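Pbp related beta-lactamase (Pyrococcus abyssi, PDB 2QMI) is an octameric, self-compartmentalizing archaeal peptidase related to penicillin-binding proteins and beta-lactamases, and probably works through a serine hydrolase mechanism. Local coordinates at residues E182-K186 against K187-P191. Numbering follows the deposited sequence.
Sequences EYIKK and KILEP
Lys187 lays its CG over one face of the Tyr183 ring, 3.4 Å from the centroid, a CH-pi contact. The CG stands 16° off the ring normal, and the two side chains cross at about a right angle. With chi1 at -171°, the Tyr183 ring swings away from its own N and over to the carbonyl side, where Lys187 follows one turn on. The same two residues are joined through the backbone: Lys187 N donates to Tyr183 O at 2.8 Å. Beyond it the helix widens into a pi-type turn. Ile184 O takes Leu189 N at 3.0 Å and a weak, bent bond from Ile188 N, while Glu190 N reaches Lys185 O at 3.1 Å. The buried side is apolar and close: Ile184 CG2 lies 4.0 Å from Leu189 CG. The exposed side is looser. Glu190 lies alongside Lys186 and slants across Lys185, but its carboxylate makes no salt bridge with either; Lys186 NZ stays 4.2 Å from Glu190 OE1. Residues 182-189 lie on helix 180-189 of the beta-lactamase-like domain. Tyr183 packs against helices 61-74 and 162-176, Ile188 meets Leu67 of helix 61-74, and Leu189 touches Met194 in the following loop.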
# COMPACT_ATOMS: atom_id res chain seq x y z
N GLU A 182 43.17 31.22 10.70
CA GLU A 182 44.04 31.87 11.67
C GLU A 182 44.09 33.39 11.49
O GLU A 182 44.34 34.11 12.45
CB GLU A 182 45.47 31.27 11.65
CG GLU A 182 46.24 31.36 10.34
CD GLU A 182 47.59 30.60 10.40
OE1 GLU A 182 48.45 30.94 11.26
OE2 GLU A 182 47.80 29.66 9.57
N TYR A 183 43.83 33.88 10.29
CA TYR A 183 43.84 35.33 10.09
C TYR A 183 42.64 35.96 10.81
O TYR A 183 42.78 37.01 11.46
CB TYR A 183 43.77 35.70 8.61
CG TYR A 183 44.00 37.18 8.38
CD1 TYR A 183 45.29 37.70 8.33
CD2 TYR A 183 42.93 38.07 8.29
CE1 TYR A 183 45.51 39.07 8.20
CE2 TYR A 183 43.13 39.44 8.17
CZ TYR A 183 44.42 39.94 8.13
OH TYR A 183 44.64 41.29 8.04
N ILE A 184 41.47 35.34 10.69
CA ILE A 184 40.26 35.84 11.35
C ILE A 184 40.44 35.80 12.87
O ILE A 184 40.11 36.76 13.57
CB ILE A 184 39.01 34.99 11.01
CG1 ILE A 184 38.73 35.03 9.51
CG2 ILE A 184 37.81 35.52 11.79
CD1 ILE A 184 38.56 36.42 8.94
N LYS A 185 40.97 34.68 13.35
CA LYS A 185 41.22 34.45 14.77
C LYS A 185 42.17 35.49 15.36
O LYS A 185 41.88 36.14 16.37
CB LYS A 185 41.81 33.05 14.96
CG LYS A 185 42.20 32.69 16.40
CD LYS A 185 40.99 32.57 17.30
CE LYS A 185 41.34 31.88 18.61
NZ LYS A 185 41.84 30.48 18.40
N LYS A 186 43.32 35.66 14.71
CA LYS A 186 44.36 36.59 15.14
C LYS A 186 44.04 38.07 14.94
O LYS A 186 44.21 38.87 15.86
CB LYS A 186 45.67 36.27 14.42
CG LYS A 186 46.18 34.86 14.63
CD LYS A 186 46.73 34.67 16.03
CE LYS A 186 47.37 33.30 16.19
NZ LYS A 186 47.93 33.13 17.57
N LYS A 187 43.58 38.43 13.74
CA LYS A 187 43.29 39.83 13.42
C LYS A 187 41.91 40.38 13.79
O LYS A 187 41.69 41.59 13.69
CB LYS A 187 43.51 40.07 11.93
CG LYS A 187 44.84 39.57 11.40
CD LYS A 187 46.01 40.17 12.16
CE LYS A 187 47.33 39.54 11.72
NZ LYS A 187 48.49 40.19 12.38
N ILE A 188 41.00 39.52 14.24
CA ILE A 188 39.65 39.99 14.56
C ILE A 188 39.01 39.45 15.84
O ILE A 188 38.60 40.23 16.70
CB ILE A 188 38.68 39.70 13.37
CG1 ILE A 188 39.10 40.53 12.15
CG2 ILE A 188 37.25 40.05 13.75
CD1 ILE A 188 38.27 40.26 10.90
N LEU A 189 38.91 38.14 15.96
CA LEU A 189 38.29 37.53 17.13
C LEU A 189 38.99 37.81 18.47
O LEU A 189 38.33 38.21 19.44
CB LEU A 189 38.17 36.01 16.93
CG LEU A 189 37.27 35.59 15.77
CD1 LEU A 189 37.09 34.06 15.78
CD2 LEU A 189 35.92 36.29 15.89
N GLU A 190 40.30 37.60 18.54
CA GLU A 190 41.02 37.82 19.80
C GLU A 190 41.05 39.30 20.18
O GLU A 190 40.75 39.65 21.32
CB GLU A 190 42.43 37.23 19.72
CG GLU A 190 42.41 35.72 19.47
CD GLU A 190 43.78 35.05 19.56
OE1 GLU A 190 44.74 35.53 18.92
OE2 GLU A 190 43.89 34.01 20.28
N PRO A 191 41.41 40.20 19.25
CA PRO A 191 41.43 41.61 19.62
C PRO A 191 40.05 42.15 19.99
O PRO A 191 39.92 43.18 20.66
CB PRO A 191 42.01 42.30 18.38
CG PRO A 191 41.70 41.33 17.27
CD PRO A 191 41.97 40.00 17.91